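Long-range contacts in bifunctional sugar-1-phosphate nucleotidylyltransferase/acetyltransferase (Sulfolobus tokodaii, PDB 5Z0A), which makes UDP-N-acetylglucosamine and UDP-N-acetylgalactosamine as a homotrimeric bifunctional enzyme with sugar-1-phosphate nucleotidylyltransferase and acetyltransferase activities: residues E92-N97 against A158-L163; E35-Y40 against L100-E105; N287-S292 against S304-L309. The protein carries 1 engineered substitution. One frame throughout, in Å; residues are numbered along the deposited sequence.

Contact 1: E92-N97 against A158-L163; sequences EALIIN and AGIYKL. Engineered in segment 92-97: Asn97 (natural residue Tyr).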
ATOM      1  N   GLU A  92      30.455   8.021  51.613  1.00 44.74           N
ATOM      2  CA  GLU A  92      29.329   7.269  51.093  1.00 44.09           C
ATOM      3  C   GLU A  92      28.869   7.857  49.781  1.00 41.08           C
ATOM      4  O   GLU A  92      29.091   9.046  49.521  1.00 39.17           O
ATOM      5  CB  GLU A  92      28.171   7.221  52.106  1.00 48.09           C
ATOM      6  CG  GLU A  92      28.103   8.347  53.117  1.00 52.16           C
ATOM      7  CD  GLU A  92      26.886   8.238  54.041  1.00 62.32           C
ATOM      8  OE1 GLU A  92      26.555   7.118  54.505  1.00 64.51           O
ATOM      9  OE2 GLU A  92      26.275   9.291  54.329  1.00 66.13           O
ATOM     10  N   ALA A  93      28.234   7.021  48.949  1.00 41.97           N
ATOM     11  CA  ALA A  93      27.592   7.524  47.711  1.00 36.72           C
ATOM     12  C   ALA A  93      26.362   6.717  47.314  1.00 33.92           C
ATOM     13  O   ALA A  93      26.240   5.533  47.662  1.00 31.32           O
ATOM     14  CB  ALA A  93      28.603   7.569  46.565  1.00 35.78           C
ATOM     15  N   LEU A  94      25.438   7.384  46.621  1.00 32.32           N
ATOM     16  CA  LEU A  94      24.352   6.670  45.896  1.00 31.98           C
ATOM     17  C   LEU A  94      24.885   6.260  44.517  1.00 26.75           C
ATOM     18  O   LEU A  94      25.489   7.057  43.817  1.00 27.88           O
ATOM     19  CB  LEU A  94      23.149   7.550  45.744  1.00 32.11           C
ATOM     20  CG  LEU A  94      21.910   6.894  45.099  1.00 33.65           C
ATOM     21  CD1 LEU A  94      21.206   5.937  46.059  1.00 29.83           C
ATOM     22  CD2 LEU A  94      20.987   8.024  44.690  1.00 37.35           C
ATOM     23  N   ILE A  95      24.712   4.993  44.158  1.00 25.76           N
ATOM     24  CA  ILE A  95      25.179   4.489  42.918  1.00 27.77           C
ATOM     25  C   ILE A  95      23.978   3.897  42.198  1.00 26.93           C
ATOM     26  O   ILE A  95      23.273   3.070  42.754  1.00 25.27           O
ATOM     27  CB  ILE A  95      26.228   3.416  43.148  1.00 31.67           C
ATOM     28  CG1 ILE A  95      27.438   4.043  43.872  1.00 36.27           C
ATOM     29  CG2 ILE A  95      26.670   2.792  41.827  1.00 32.48           C
ATOM     30  CD1 ILE A  95      28.341   2.994  44.483  1.00 39.06           C
ATOM     31  N   ILE A  96      23.748   4.300  40.953  1.00 28.32           N
ATOM     32  CA  ILE A  96      22.700   3.648  40.140  1.00 28.88           C
ATOM     33  C   ILE A  96      23.200   3.165  38.774  1.00 30.32           C
ATOM     34  O   ILE A  96      23.968   3.869  38.100  1.00 29.15           O
ATOM     35  CB  ILE A  96      21.467   4.562  39.978  1.00 36.20           C
ATOM     36  CG1 ILE A  96      21.765   5.782  39.166  1.00 37.19           C
ATOM     37  CG2 ILE A  96      20.923   5.045  41.332  1.00 38.90           C
ATOM     38  CD1 ILE A  96      20.496   6.320  38.553  1.00 44.04           C
ATOM     39  N   ASN A  97      22.765   1.987  38.347  1.00 28.70           N
ATOM     40  CA  ASN A  97      23.069   1.548  36.980  1.00 32.93           C
ATOM     41  C   ASN A  97      22.356   2.413  35.959  1.00 30.71           C
ATOM     42  O   ASN A  97      21.164   2.726  36.125  1.00 26.36           O
ATOM     43  CB  ASN A  97      22.637   0.124  36.725  1.00 34.20           C
ATOM     44  CG  ASN A  97      23.526  -0.870  37.384  1.00 40.83           C
ATOM     45  OD1 ASN A  97      24.592  -0.539  37.886  1.00 43.82           O
ATOM     46  ND2 ASN A  97      23.088  -2.127  37.392  1.00 47.27           N
ATOM     47  N   ALA A 158      18.189  -4.678  42.088  1.00 26.38           N
ATOM     48  CA  ALA A 158      17.636  -3.619  41.257  1.00 28.48           C
ATOM     49  C   ALA A 158      18.689  -2.643  40.651  1.00 28.74           C
ATOM     50  O   ALA A 158      18.349  -1.845  39.786  1.00 30.86           O
ATOM     51  CB  ALA A 158      16.612  -2.840  42.041  1.00 26.76           C
ATOM     52  N   GLY A 159      19.961  -2.750  41.025  1.00 30.13           N
ATOM     53  CA  GLY A 159      21.026  -1.851  40.496  1.00 28.26           C
ATOM     54  C   GLY A 159      21.012  -0.457  41.106  1.00 26.32           C
ATOM     55  O   GLY A 159      21.431   0.503  40.468  1.00 25.32           O
ATOM     56  N   ILE A 160      20.499  -0.345  42.325  1.00 25.40           N
ATOM     57  CA  ILE A 160      20.454   0.912  43.076  1.00 27.68           C
ATOM     58  C   ILE A 160      21.099   0.618  44.445  1.00 27.06           C
ATOM     59  O   ILE A 160      20.559  -0.169  45.221  1.00 31.26           O
ATOM     60  CB  ILE A 160      19.023   1.453  43.236  1.00 25.40           C
ATOM     61  CG1 ILE A 160      18.406   1.737  41.851  1.00 29.14           C
ATOM     62  CG2 ILE A 160      19.020   2.736  44.030  1.00 26.06           C
ATOM     63  CD1 ILE A 160      16.889   1.913  41.885  1.00 28.02           C
ATOM     64  N   TYR A 161      22.232   1.280  44.710  1.00 29.38           N
ATOM     65  CA  TYR A 161      23.032   1.066  45.906  1.00 30.02           C
ATOM     66  C   TYR A 161      23.331   2.338  46.654  1.00 32.00           C
ATOM     67  O   TYR A 161      23.626   3.383  46.037  1.00 33.66           O
ATOM     68  CB  TYR A 161      24.363   0.443  45.522  1.00 30.83           C
ATOM     69  CG  TYR A 161      24.305  -0.582  44.403  1.00 30.19           C
ATOM     70  CD1 TYR A 161      24.629  -0.246  43.106  1.00 31.68           C
ATOM     71  CD2 TYR A 161      23.975  -1.908  44.652  1.00 31.53           C
ATOM     72  CE1 TYR A 161      24.630  -1.201  42.084  1.00 28.86           C
ATOM     73  CE2 TYR A 161      24.000  -2.855  43.654  1.00 29.11           C
ATOM     74  CZ  TYR A 161      24.323  -2.472  42.358  1.00 27.09           C
ATOM     75  OH  TYR A 161      24.379  -3.419  41.391  1.00 27.14           O
ATOM     76  N   LYS A 162      23.384   2.238  47.985  1.00 30.16           N
ATOM     77  CA  LYS A 162      23.996   3.286  48.820  1.00 32.22           C
ATOM     78  C   LYS A 162      25.132   2.608  49.533  1.00 33.72           C
ATOM     79  O   LYS A 162      24.920   1.774  50.436  1.00 33.70           O
ATOM     80  CB  LYS A 162      22.972   3.878  49.807  1.00 33.11           C
ATOM     81  CG  LYS A 162      23.330   5.230  50.367  1.00 35.29           C
ATOM     82  CD  LYS A 162      24.415   5.238  51.441  1.00 41.07           C
ATOM     83  CE  LYS A 162      24.108   4.363  52.638  1.00 39.76           C
ATOM     84  NZ  LYS A 162      25.099   4.632  53.759  1.00 43.34           N
ATOM     85  N   LEU A 163      26.344   2.904  49.065  1.00 35.60           N
ATOM     86  CA  LEU A 163      27.527   2.198  49.536  1.00 37.05           C
ATOM     87  C   LEU A 163      28.496   3.167  50.206  1.00 35.46           C
ATOM     88  O   LEU A 163      28.614   4.354  49.821  1.00 33.57           O
ATOM     89  CB  LEU A 163      28.221   1.459  48.404  1.00 38.77           C
ATOM     90  CG  LEU A 163      27.401   0.436  47.626  1.00 40.18           C
ATOM     91  CD1 LEU A 163      28.214  -0.192  46.503  1.00 42.06           C
ATOM     92  CD2 LEU A 163      26.899  -0.654  48.545  1.00 44.83           C
TER
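Lys162 NZ is gripped by several acceptors. Across the contact it forms a salt bridge with Glu92 OE1 at 3.0 Å, approaching from above the carboxylate plane. It also donates to Leu114 O and Asn164 OD1. The lysine chain bends at chi2 (-75°) and chi3 (-57°), which carries the amine forward along its own strand, to Glu92 and these groups. Five backbone hydrogen bonds join the antiparallel strands. Ile95 and Tyr161 form a hydrogen-bonded pair, with Ile95 N to Tyr161 O at 2.7 Å and Tyr161 N to Ile95 O at 2.8 Å. Asn97 N reaches Gly159 O at 2.9 Å.

On the face of Ile95, its CG2 meets Tyr161 CD1 at 3.9 Å. Its CD1 meets Leu163 CD1 at 3.8 Å, the two chains crossing at about a right angle. On the other face, Ile96 and Ile160 lie side by side, touching through their CG2 atoms. The engineered Asn97 sets its ND2 3.7 Å from Gly159 CA, while its OD1 is buried without a polar partner. Position 97, tyrosine in the natural protein, belongs to the N-acetylglucosamine 1-phosphate site, as does Asn157, which hydrogen-bonds Tyr161 OH.

Both strands are central in the nucleotidylyltransferase sheet. Strand 2-7 flanks 92-97, and strand 117-123 flanks 155-164. Helix 106-111 packs on Leu94 and Ile160.

Contact 2: E35-Y40 against L100-E105; sequences EYQIEY and LFFSNE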
ATOM      1  N   GLU A  35      17.836  11.680  31.692  1.00 21.76           N
ATOM      2  CA  GLU A  35      17.165  12.824  32.303  1.00 24.78           C
ATOM      3  C   GLU A  35      16.121  12.438  33.350  1.00 23.32           C
ATOM      4  O   GLU A  35      15.840  13.206  34.262  1.00 24.78           O
ATOM      5  CB  GLU A  35      16.535  13.779  31.271  1.00 26.70           C
ATOM      6  CG  GLU A  35      17.525  14.788  30.700  1.00 37.03           C
ATOM      7  CD  GLU A  35      16.916  15.736  29.643  1.00 41.35           C
ATOM      8  OE1 GLU A  35      17.711  16.149  28.787  1.00 40.27           O
ATOM      9  OE2 GLU A  35      15.683  16.059  29.701  1.00 42.69           O
ATOM     10  N   TYR A  36      15.470  11.303  33.150  1.00 24.38           N
ATOM     11  CA  TYR A  36      14.548  10.799  34.163  1.00 25.62           C
ATOM     12  C   TYR A  36      15.301  10.464  35.427  1.00 23.95           C
ATOM     13  O   TYR A  36      14.857  10.830  36.510  1.00 21.09           O
ATOM     14  CB  TYR A  36      13.730   9.590  33.679  1.00 23.20           C
ATOM     15  CG  TYR A  36      12.718   9.938  32.605  1.00 25.36           C
ATOM     16  CD1 TYR A  36      13.063   9.871  31.242  1.00 25.11           C
ATOM     17  CD2 TYR A  36      11.397  10.323  32.932  1.00 29.43           C
ATOM     18  CE1 TYR A  36      12.160  10.176  30.257  1.00 22.70           C
ATOM     19  CE2 TYR A  36      10.464  10.586  31.932  1.00 27.46           C
ATOM     20  CZ  TYR A  36      10.875  10.499  30.607  1.00 26.74           C
ATOM     21  OH  TYR A  36      10.009  10.715  29.597  1.00 29.17           O
ATOM     22  N   GLN A  37      16.428   9.785  35.256  1.00 21.97           N
ATOM     23  CA  GLN A  37      17.225   9.340  36.386  1.00 23.99           C
ATOM     24  C   GLN A  37      17.701  10.540  37.200  1.00 24.26           C
ATOM     25  O   GLN A  37      17.527  10.552  38.403  1.00 21.37           O
ATOM     26  CB  GLN A  37      18.421   8.549  35.923  1.00 25.17           C
ATOM     27  CG  GLN A  37      18.112   7.223  35.248  1.00 25.71           C
ATOM     28  CD  GLN A  37      19.315   6.626  34.507  1.00 26.26           C
ATOM     29  OE1 GLN A  37      20.308   7.296  34.261  1.00 28.41           O
ATOM     30  NE2 GLN A  37      19.193   5.385  34.105  1.00 27.20           N
ATOM     31  N   ILE A  38      18.250  11.552  36.510  1.00 24.08           N
ATOM     32  CA  ILE A  38      18.669  12.791  37.104  1.00 22.07           C
ATOM     33  C   ILE A  38      17.503  13.496  37.777  1.00 24.15           C
ATOM     34  O   ILE A  38      17.633  13.977  38.939  1.00 22.60           O
ATOM     35  CB  ILE A  38      19.328  13.738  36.076  1.00 21.62           C
ATOM     36  CG1 ILE A  38      20.694  13.217  35.706  1.00 22.58           C
ATOM     37  CG2 ILE A  38      19.446  15.185  36.615  1.00 22.16           C
ATOM     38  CD1 ILE A  38      21.238  13.774  34.390  1.00 27.92           C
ATOM     39  N   GLU A  39      16.395  13.621  37.086  1.00 19.09           N
ATOM     40  CA  GLU A  39      15.222  14.272  37.693  1.00 24.81           C
ATOM     41  C   GLU A  39      14.763  13.563  38.997  1.00 25.44           C
ATOM     42  O   GLU A  39      14.426  14.231  39.958  1.00 24.71           O
ATOM     43  CB  GLU A  39      14.114  14.363  36.646  1.00 29.90           C
ATOM     44  CG  GLU A  39      12.841  15.057  37.041  1.00 35.78           C
ATOM     45  CD  GLU A  39      11.631  14.639  36.168  1.00 42.51           C
ATOM     46  OE1 GLU A  39      11.826  14.139  35.014  1.00 34.67           O
ATOM     47  OE2 GLU A  39      10.492  14.812  36.684  1.00 40.32           O
ATOM     48  N   TYR A  40      14.788  12.222  39.037  1.00 24.61           N
ATOM     49  CA  TYR A  40      14.287  11.517  40.207  1.00 26.12           C
ATOM     50  C   TYR A  40      15.281  11.595  41.380  1.00 26.00           C
ATOM     51  O   TYR A  40      14.871  11.779  42.523  1.00 26.15           O
ATOM     52  CB  TYR A  40      13.864  10.068  39.850  1.00 28.06           C
ATOM     53  CG  TYR A  40      12.681   9.972  38.897  1.00 31.26           C
ATOM     54  CD1 TYR A  40      11.906  11.136  38.535  1.00 36.03           C
ATOM     55  CD2 TYR A  40      12.358   8.770  38.267  1.00 31.08           C
ATOM     56  CE1 TYR A  40      10.866  11.068  37.603  1.00 36.67           C
ATOM     57  CE2 TYR A  40      11.272   8.685  37.386  1.00 33.50           C
ATOM     58  CZ  TYR A  40      10.525   9.830  37.053  1.00 36.12           C
ATOM     59  OH  TYR A  40       9.463   9.768  36.121  1.00 32.12           O
ATOM     60  N   LEU A 100      18.754   1.697  33.884  1.00 23.84           N
ATOM     61  CA  LEU A 100      17.499   1.520  34.599  1.00 25.27           C
ATOM     62  C   LEU A 100      16.522   2.641  34.388  1.00 23.39           C
ATOM     63  O   LEU A 100      16.887   3.811  34.479  1.00 22.46           O
ATOM     64  CB  LEU A 100      17.728   1.514  36.117  1.00 24.98           C
ATOM     65  CG  LEU A 100      18.663   0.474  36.664  1.00 25.86           C
ATOM     66  CD1 LEU A 100      18.845   0.796  38.151  1.00 27.72           C
ATOM     67  CD2 LEU A 100      18.130  -0.937  36.456  1.00 27.57           C
ATOM     68  N   PHE A 101      15.269   2.258  34.247  1.00 22.81           N
ATOM     69  CA  PHE A 101      14.182   3.199  34.382  1.00 24.17           C
ATOM     70  C   PHE A 101      13.428   2.754  35.629  1.00 25.20           C
ATOM     71  O   PHE A 101      13.074   1.562  35.741  1.00 24.07           O
ATOM     72  CB  PHE A 101      13.241   3.223  33.141  1.00 24.97           C
ATOM     73  CG  PHE A 101      12.156   4.197  33.303  1.00 26.48           C
ATOM     74  CD1 PHE A 101      12.373   5.517  32.989  1.00 30.55           C
ATOM     75  CD2 PHE A 101      10.995   3.849  33.979  1.00 27.73           C
ATOM     76  CE1 PHE A 101      11.423   6.478  33.261  1.00 32.17           C
ATOM     77  CE2 PHE A 101      10.041   4.795  34.286  1.00 33.08           C
ATOM     78  CZ  PHE A 101      10.249   6.121  33.918  1.00 35.21           C
ATOM     79  N   PHE A 102      13.133   3.699  36.529  1.00 24.46           N
ATOM     80  CA  PHE A 102      12.379   3.414  37.755  1.00 25.95           C
ATOM     81  C   PHE A 102      11.374   4.519  38.001  1.00 27.60           C
ATOM     82  O   PHE A 102      11.667   5.687  37.767  1.00 28.63           O
ATOM     83  CB  PHE A 102      13.315   3.253  38.950  1.00 28.51           C
ATOM     84  CG  PHE A 102      14.400   4.307  39.041  1.00 28.52           C
ATOM     85  CD1 PHE A 102      14.191   5.461  39.760  1.00 26.51           C
ATOM     86  CD2 PHE A 102      15.644   4.107  38.452  1.00 29.80           C
ATOM     87  CE1 PHE A 102      15.181   6.416  39.869  1.00 25.99           C
ATOM     88  CE2 PHE A 102      16.645   5.057  38.535  1.00 27.11           C
ATOM     89  CZ  PHE A 102      16.403   6.230  39.241  1.00 29.91           C
ATOM     90  N   SER A 103      10.148   4.147  38.371  1.00 24.47           N
ATOM     91  CA  SER A 103       9.077   5.129  38.564  1.00 23.87           C
ATOM     92  C   SER A 103       9.187   5.923  39.874  1.00 25.84           C
ATOM     93  O   SER A 103       8.639   7.009  39.993  1.00 23.42           O
ATOM     94  CB  SER A 103       7.737   4.424  38.555  1.00 21.89           C
ATOM     95  OG  SER A 103       7.614   3.500  39.674  1.00 23.62           O
ATOM     96  N   ASN A 104       9.778   5.309  40.890  1.00 26.31           N
ATOM     97  CA  ASN A 104       9.670   5.805  42.274  1.00 25.86           C
ATOM     98  C   ASN A 104      11.034   6.344  42.685  1.00 24.97           C
ATOM     99  O   ASN A 104      12.073   5.712  42.395  1.00 21.87           O
ATOM    100  CB  ASN A 104       9.373   4.668  43.261  1.00 30.08           C
ATOM    101  CG  ASN A 104       7.990   3.980  43.130  1.00 35.33           C
ATOM    102  OD1 ASN A 104       7.702   3.065  43.975  1.00 44.49           O
ATOM    103  ND2 ASN A 104       7.177   4.308  42.117  1.00 31.03           N
ATOM    104  N   GLU A 105      11.030   7.471  43.382  1.00 27.35           N
ATOM    105  CA  GLU A 105      12.209   8.053  43.998  1.00 27.86           C
ATOM    106  C   GLU A 105      12.295   7.808  45.526  1.00 29.16           C
ATOM    107  O   GLU A 105      13.371   8.024  46.122  1.00 23.28           O
ATOM    108  CB  GLU A 105      12.268   9.550  43.702  1.00 30.82           C
ATOM    109  CG  GLU A 105      11.474  10.509  44.612  1.00 30.82           C
ATOM    110  CD  GLU A 105       9.966  10.480  44.373  1.00 36.48           C
ATOM    111  OE1 GLU A 105       9.454   9.617  43.613  1.00 35.64           O
ATOM    112  OE2 GLU A 105       9.274  11.340  44.948  1.00 37.00           O
TER
HETATM  113  O   HOH W   1       7.625   8.464  37.985  1.00 26.99           O
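Gln37 makes the direct hydrogen bond of this contact. Its NE2 donates to Leu100 O at 2.8 Å, nearly straight at 171°. The acceptor lies in the amide plane, and the donor is tilted from the carbonyl plane of Leu100. An extended chain beyond CG carries the amide across from the helix. NE2 also donates to Gly98 O, so two carbonyls near the start of strand 100-102 fix the rotation of the amide. A leucine in its place would remove this donor, which would probably leave both carbonyls short of a partner and the turn after strand 92-97 less firmly fixed.

The aromatic contacts come next. Phe101 and Tyr36 form a T-shaped pair, with ring centroids 5.5 Å apart and planes at 73°. Phe101 presents its edge, with CE1 over the tyrosine face and 3.8 Å from Tyr36 CG. Its CG stands anti to the backbone N (chi1 -179°), which swings the ring toward the helix. The Tyr36 ring also has a cation-pi partner in Lys31, and its hydroxyl bonds Ile28 O. Phe102 slides past Tyr40 in the opposite direction, its CE1 3.9 Å from Tyr40 CB.

Carbonyls and water complete the contact. Phe102 O lies in the plane of the Tyr40 ring, 3.0 Å from CE2 at its edge. A water donates to Ser103 O at 2.7 Å and has a weak bond with Tyr40 OH. Glu105 CB rests 3.6 Å from Tyr40 O.

Strand 100-102 pairs with strand 206-208, and Leu100 lies next to the engineered Asn97, at a position of the sugar-phosphate site. The arrangement belongs to the alpha/beta nucleotidyltransferase fold of the GT-A clan: helix 33-43, lying on the central sheet through Ile5, also packs against strand 100-102 of the small antiparallel sheet.

Contact 3: N287-S292 against S304-L309; sequences NKIGAS and SKIPHL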
ATOM      1  N   ASN A 287       8.301  14.063  13.557  1.00 20.76           N
ATOM      2  CA  ASN A 287       8.049  12.914  12.706  1.00 19.91           C
ATOM      3  C   ASN A 287       7.053  13.209  11.625  1.00 20.69           C
ATOM      4  O   ASN A 287       6.120  14.010  11.797  1.00 20.35           O
ATOM      5  CB  ASN A 287       7.553  11.791  13.529  1.00 20.03           C
ATOM      6  CG  ASN A 287       8.607  11.334  14.491  1.00 19.32           C
ATOM      7  OD1 ASN A 287       9.657  10.731  14.096  1.00 23.79           O
ATOM      8  ND2 ASN A 287       8.411  11.650  15.715  1.00 16.66           N
ATOM      9  N   LYS A 288       7.218  12.548  10.504  1.00 16.89           N
ATOM     10  CA  LYS A 288       6.309  12.685   9.415  1.00 18.42           C
ATOM     11  C   LYS A 288       5.581  11.355   9.296  1.00 17.23           C
ATOM     12  O   LYS A 288       6.206  10.333   9.083  1.00 16.22           O
ATOM     13  CB  LYS A 288       7.097  13.048   8.134  1.00 19.59           C
ATOM     14  CG  LYS A 288       6.315  12.885   6.800  1.00 20.80           C
ATOM     15  CD  LYS A 288       5.231  13.925   6.627  1.00 21.82           C
ATOM     16  CE  LYS A 288       4.697  14.007   5.152  1.00 20.56           C
ATOM     17  NZ  LYS A 288       3.508  14.910   5.152  1.00 19.14           N
ATOM     18  N   ILE A 289       4.264  11.389   9.400  1.00 17.57           N
ATOM     19  CA  ILE A 289       3.414  10.193   9.125  1.00 17.80           C
ATOM     20  C   ILE A 289       2.358  10.587   8.143  1.00 15.30           C
ATOM     21  O   ILE A 289       1.501  11.447   8.431  1.00 17.40           O
ATOM     22  CB  ILE A 289       2.705   9.666  10.419  1.00 19.07           C
ATOM     23  CG1 ILE A 289       3.704   9.290  11.507  1.00 19.07           C
ATOM     24  CG2 ILE A 289       1.807   8.507  10.091  1.00 21.78           C
ATOM     25  CD1 ILE A 289       4.656   8.144  11.168  1.00 18.69           C
ATOM     26  N   GLY A 290       2.386   9.991   6.979  1.00 15.51           N
ATOM     27  CA  GLY A 290       1.626  10.494   5.815  1.00 15.17           C
ATOM     28  C   GLY A 290       0.402   9.710   5.514  1.00 16.30           C
ATOM     29  O   GLY A 290      -0.112   8.919   6.357  1.00 16.18           O
ATOM     30  N   ALA A 291      -0.108   9.899   4.303  1.00 17.15           N
ATOM     31  CA  ALA A 291      -1.395   9.281   3.880  1.00 17.44           C
ATOM     32  C   ALA A 291      -1.256   7.793   3.737  1.00 17.47           C
ATOM     33  O   ALA A 291      -0.276   7.312   3.144  1.00 17.49           O
ATOM     34  CB  ALA A 291      -1.879   9.870   2.581  1.00 17.75           C
ATOM     35  N   SER A 292      -2.277   7.091   4.200  1.00 19.43           N
ATOM     36  CA  SER A 292      -2.346   5.610   4.220  1.00 21.73           C
ATOM     37  C   SER A 292      -1.187   4.983   4.947  1.00 19.48           C
ATOM     38  O   SER A 292      -0.618   3.997   4.505  1.00 21.41           O
ATOM     39  CB  SER A 292      -2.434   5.057   2.763  1.00 22.36           C
ATOM     40  OG  SER A 292      -3.474   5.628   2.036  1.00 25.11           O
ATOM     41  N   SER A 304      12.304  11.113  12.062  1.00 20.79           N
ATOM     42  CA  SER A 304      12.058   9.978  11.146  1.00 20.05           C
ATOM     43  C   SER A 304      10.744  10.139  10.397  1.00 21.49           C
ATOM     44  O   SER A 304       9.792  10.727  10.923  1.00 19.70           O
ATOM     45  CB  SER A 304      12.176   8.663  11.859  1.00 20.68           C
ATOM     46  OG  SER A 304      13.584   8.488  12.130  1.00 22.32           O
ATOM     47  N   LYS A 305      10.731   9.708   9.139  1.00 18.53           N
ATOM     48  CA  LYS A 305       9.623   9.946   8.249  1.00 19.83           C
ATOM     49  C   LYS A 305       9.099   8.647   7.649  1.00 18.15           C
ATOM     50  O   LYS A 305       9.889   7.858   7.114  1.00 18.93           O
ATOM     51  CB  LYS A 305      10.014  10.874   7.120  1.00 20.72           C
ATOM     52  CG  LYS A 305      10.658  12.151   7.621  1.00 25.01           C
ATOM     53  CD  LYS A 305      10.926  13.108   6.515  1.00 31.54           C
ATOM     54  CE  LYS A 305      11.178  14.473   7.125  1.00 40.51           C
ATOM     55  NZ  LYS A 305      11.867  15.310   6.141  1.00 48.68           N
ATOM     56  N   ILE A 306       7.772   8.460   7.733  1.00 16.65           N
ATOM     57  CA  ILE A 306       7.067   7.324   7.108  1.00 18.77           C
ATOM     58  C   ILE A 306       5.977   7.904   6.233  1.00 18.15           C
ATOM     59  O   ILE A 306       4.829   8.099   6.722  1.00 18.95           O
ATOM     60  CB  ILE A 306       6.443   6.389   8.130  1.00 20.69           C
ATOM     61  CG1 ILE A 306       7.324   6.111   9.377  1.00 20.62           C
ATOM     62  CG2 ILE A 306       6.022   5.108   7.417  1.00 20.45           C
ATOM     63  CD1 ILE A 306       8.537   5.307   9.117  1.00 23.35           C
ATOM     64  N   PRO A 307       6.333   8.376   5.014  1.00 17.95           N
ATOM     65  CA  PRO A 307       5.416   9.332   4.331  1.00 18.95           C
ATOM     66  C   PRO A 307       4.255   8.718   3.553  1.00 19.16           C
ATOM     67  O   PRO A 307       3.271   9.401   3.331  1.00 18.98           O
ATOM     68  CB  PRO A 307       6.367  10.132   3.393  1.00 20.90           C
ATOM     69  CG  PRO A 307       7.515   9.194   3.181  1.00 22.18           C
ATOM     70  CD  PRO A 307       7.673   8.433   4.466  1.00 20.82           C
ATOM     71  N   HIS A 308       4.316   7.427   3.156  1.00 18.77           N
ATOM     72  CA  HIS A 308       3.249   6.870   2.263  1.00 17.35           C
ATOM     73  C   HIS A 308       3.058   5.413   2.350  1.00 16.84           C
ATOM     74  O   HIS A 308       4.023   4.690   2.199  1.00 15.27           O
ATOM     75  CB  HIS A 308       3.570   7.096   0.744  1.00 18.30           C
ATOM     76  CG  HIS A 308       4.268   8.379   0.418  1.00 17.19           C
ATOM     77  ND1 HIS A 308       3.595   9.558   0.176  1.00 16.38           N
ATOM     78  CD2 HIS A 308       5.587   8.645   0.236  1.00 16.12           C
ATOM     79  CE1 HIS A 308       4.480  10.505  -0.111  1.00 19.27           C
ATOM     80  NE2 HIS A 308       5.689   9.960  -0.126  1.00 15.17           N
ATOM     81  N   LEU A 309       1.782   4.954   2.488  1.00 18.53           N
ATOM     82  CA  LEU A 309       1.422   3.599   2.177  1.00 18.08           C
ATOM     83  C   LEU A 309       2.233   2.534   2.935  1.00 18.33           C
ATOM     84  O   LEU A 309       2.807   1.644   2.335  1.00 18.48           O
ATOM     85  CB  LEU A 309       1.518   3.369   0.648  1.00 21.94           C
ATOM     86  CG  LEU A 309       0.433   4.055  -0.216  1.00 22.30           C
ATOM     87  CD1 LEU A 309       0.845   4.375  -1.666  1.00 21.17           C
ATOM     88  CD2 LEU A 309      -0.840   3.204  -0.210  1.00 18.31           C
TER
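Strands 288-290 and 305-307 run parallel, their axes 4.5 Å apart at 15°, with Lys288 beside Lys305 and Ile289 beside Ile306. Ile306 N donates to Lys288 O at 2.8 Å, and Gly290 N to Ile306 O at 3.1 Å. Further along, Leu309 N donates to Ala291 O. Gly290 CA comes within 3.2 Å of Pro307 O, and a side chain there would collide with that oxygen.

Ile289 and Ile306 run alongside each other in the same direction. Ile289 CD1 touches Ile306 CG1 at 3.8 Å. The lysines occupy the other face, where Lys288 CB meets Lys305 CG at 3.7 Å. Lys288 then bends at chi2 (71°) and leads away to a salt bridge with Glu270. At the corner, Ser292 CB packs on Leu309 CD2 at 3.8 Å. His308 ND1 hydrogen-bonds Glu294 of a second subunit, and the imidazole stacks on Tyr311 of that subunit.

Ser292 meets its counterparts in both other subunits, which places this corner in the trimer interface. The two strands lie on successive coils of the left-handed parallel beta-helix of the hexapeptide-repeat domain. Strand 270-271 adjoins 288-290, while Val293 and Val295 of strand 293-296 pack against the isoleucines.

Contacts 1 and 2 are neighbours in the nucleotidylyltransferase domain, with centres about 13 Å apart. Strand 100-102 follows strand 92-97 in the chain, and the segments of the two contacts alternate along it. Leu100 joins them: its CD1 packs on Ile160 CG1 at 3.8 Å. Part of the sugar-phosphate site borders this junction: the Leu100 side chain is about 4 Å from that of Asn97, itself about 4 Å from that of Thr80. Contact 3 belongs to the acetyltransferase domain, away from the annotated sites. Its centre is about 43 Å from that of contact 1 and about 32 Å from that of contact 2. It takes part in the trimer interface, which the other two do not touch.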